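Local coordinates for protein endopolygalacturonase (Chondrostereum purpureum, PDB 1K5C) that probably hydrolyses the alpha-1,4 links between galacturonic acid units within pectic chains, as a glycoside hydrolase family 28 endopolygalacturonase of the parallel beta-helix fold, at residues A[221-224]-A[225-228]. Sequence-based numbering, arbitrary orientation. Where two conformers were deposited one is given.
Sequences SMYG and VRIK
Tyr223 and Arg226, three residues apart, meet across a corner of the backbone, where the chain turns at Met222 and Gly224 and then runs extended from Val225 to Lys228. The contact lies at a turn of the right-handed parallel beta-helix of family 28, where the chain passes from one face to the next. Gly224 makes the last bend.

Tyr223, just before the corner, and Arg226, on the strand after it, project to the same side. Val225 points the other way, packing on Tyr243 and Val256. In the modelled conformer, one of two for Arg226, its side chain lies over one face of the phenol ring. Arg226 CD is 3.8 Å from the Tyr223 ring centroid, a CH-pi contact near the ring normal. The arginine chain bends at chi3 (98°), which brings the guanidinium back over the outer part of the ring. Arg226 CZ is 4.0 Å from the Tyr223 ring centroid, a cation-pi contact. The stack is not quite flat, with planes 29° apart. Arg226 NH1 leans in most, 3.2 Å from Tyr223 CE2. Arg226 NH1 is also 3.4 Å from Tyr223 OH, but the angle is too poor for a hydrogen bond. Lys228 CD covers the opposite face of the Arg226 guanidinium, 3.7 Å above its plane. Lys228 NZ turns to a salt bridge with Asp174.

An alanine in place of Tyr223 would take away the ring face and is likely to leave the Arg226 guanidinium freer to turn.

In a ligand-bound structure of this protein, Arg226 and Lys228 both bind galacturonate, as do nearby His195 and Tyr262. The aromatic face and the Lys228 chain thus flank a cationic group that meets an anionic sugar, which is consistent with steadying this conformer.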
ATOM      1  N   SER A 221     -10.258  -9.936  -4.792  1.00 12.04           N
ATOM      2  CA  SER A 221      -9.805  -9.306  -3.533  1.00 12.07           C
ATOM      3  C   SER A 221     -10.894  -9.365  -2.522  1.00 11.85           C
ATOM      4  O   SER A 221     -12.085  -9.504  -2.820  1.00 12.75           O
ATOM      5  CB  SER A 221      -9.351  -7.851  -3.785  1.00 12.39           C
ATOM      6  OG  SER A 221      -8.182  -7.814  -4.635  1.00 12.51           O
ATOM      7  N   MET A 222     -10.518  -9.149  -1.233  1.00 11.87           N
ATOM      8  CA  MET A 222     -11.496  -9.245  -0.155  1.00 11.89           C
ATOM      9  C   MET A 222     -12.347  -7.975  -0.053  1.00 11.64           C
ATOM     10  O   MET A 222     -13.514  -8.047   0.386  1.00 12.24           O
ATOM     11  CB  MET A 222     -10.772  -9.515   1.157  1.00 13.30           C
ATOM     12  CG  MET A 222     -11.599  -9.754   2.364  1.00 18.10           C
ATOM     13  SD  MET A 222     -10.612 -10.398   3.731  1.00 23.26           S
ATOM     14  CE  MET A 222      -9.753 -11.575   2.825  1.00 20.08           C
ATOM     15  N   TYR A 223     -11.749  -6.834  -0.421  1.00 11.49           N
ATOM     16  CA  TYR A 223     -12.447  -5.554  -0.398  1.00 11.41           C
ATOM     17  C   TYR A 223     -12.046  -4.817  -1.665  1.00 10.92           C
ATOM     18  O   TYR A 223     -10.980  -5.071  -2.219  1.00 11.58           O
ATOM     19  CB  TYR A 223     -12.030  -4.649   0.798  1.00 12.04           C
ATOM     20  CG  TYR A 223     -12.015  -5.367   2.140  1.00 12.26           C
ATOM     21  CD1 TYR A 223     -13.060  -5.319   3.026  1.00 16.24           C
ATOM     22  CD2 TYR A 223     -10.904  -6.083   2.539  1.00 13.49           C
ATOM     23  CE1 TYR A 223     -12.987  -6.002   4.265  1.00 16.61           C
ATOM     24  CE2 TYR A 223     -10.816  -6.766   3.729  1.00 14.92           C
ATOM     25  CZ  TYR A 223     -11.887  -6.719   4.585  1.00 16.08           C
ATOM     26  OH  TYR A 223     -11.813  -7.350   5.810  1.00 21.15           O
ATOM     27  N   GLY A 224     -12.913  -3.898  -2.099  1.00 11.33           N
ATOM     28  CA  GLY A 224     -12.547  -3.034  -3.202  1.00 11.14           C
ATOM     29  C   GLY A 224     -11.723  -1.813  -2.711  1.00 10.46           C
ATOM     30  O   GLY A 224     -10.531  -1.711  -2.978  1.00 11.12           O
ATOM     31  N   VAL A 225     -12.426  -0.923  -2.004  1.00 10.98           N
ATOM     32  CA  VAL A 225     -11.765   0.190  -1.335  1.00 11.45           C
ATOM     33  C   VAL A 225     -12.190   0.189   0.126  1.00 10.91           C
ATOM     34  O   VAL A 225     -13.349  -0.120   0.475  1.00 11.71           O
ATOM     35  CB  VAL A 225     -11.941   1.568  -2.039  1.00 12.47           C
ATOM     36  CG1 VAL A 225     -11.441   1.520  -3.495  1.00 12.84           C
ATOM     37  CG2 VAL A 225     -13.394   1.950  -1.995  1.00 14.32           C
ATOM     38  N   ARG A 226     -11.254   0.593   0.984  1.00 11.53           N
ATOM     39  CA  ARG A 226     -11.511   0.724   2.391  1.00 12.13           C
ATOM     40  C   ARG A 226     -10.918   1.990   2.963  1.00 11.21           C
ATOM     41  O   ARG A 226      -9.818   2.396   2.586  1.00 10.91           O
ATOM     42  CB  ARG A 226     -10.855  -0.377   3.244  1.00 17.08           C
ATOM     43  CG  ARG A 226     -11.705  -1.644   3.258  1.00 20.28           C
ATOM     44  CD  ARG A 226     -10.799  -2.542   4.169  0.52 21.98           C
ATOM     45  NE  ARG A 226     -11.053  -2.722   5.598  0.52 16.41           N
ATOM     46  CZ  ARG A 226     -10.564  -3.720   6.339  0.52 12.60           C
ATOM     47  NH1 ARG A 226      -9.755  -4.589   5.782  0.52 18.45           N
ATOM     48  NH2 ARG A 226     -10.844  -3.834   7.629  0.52 27.01           N
ATOM     49  N   ILE A 227     -11.644   2.569   3.917  1.00 11.93           N
ATOM     50  CA  ILE A 227     -11.055   3.589   4.807  1.00 12.43           C
ATOM     51  C   ILE A 227     -11.318   3.043   6.216  1.00 12.86           C
ATOM     52  O   ILE A 227     -12.483   2.839   6.570  1.00 16.93           O
ATOM     53  CB  ILE A 227     -11.646   4.999   4.609  1.00 12.61           C
ATOM     54  CG1 ILE A 227     -11.574   5.406   3.138  1.00 12.89           C
ATOM     55  CG2 ILE A 227     -10.946   6.014   5.534  1.00 13.74           C
ATOM     56  CD1 ILE A 227     -12.175   6.799   2.875  1.00 13.61           C
ATOM     57  N   LYS A 228     -10.256   2.769   6.933  1.00 11.64           N
ATOM     58  CA  LYS A 228     -10.327   2.130   8.261  1.00 12.42           C
ATOM     59  C   LYS A 228      -9.637   3.023   9.278  1.00 11.23           C
ATOM     60  O   LYS A 228      -8.491   3.397   9.111  1.00 12.72           O
ATOM     61  CB  LYS A 228      -9.761   0.690   8.298  1.00 15.04           C
ATOM     62  CG  LYS A 228      -8.682   0.370   7.310  1.00 15.48           C
ATOM     63  CD  LYS A 228      -8.126  -1.023   7.436  1.00 14.06           C
ATOM     64  CE  LYS A 228      -7.168  -1.180   6.227  1.00 16.95           C
ATOM     65  NZ  LYS A 228      -6.131  -2.118   6.519  1.00 19.82           N
TER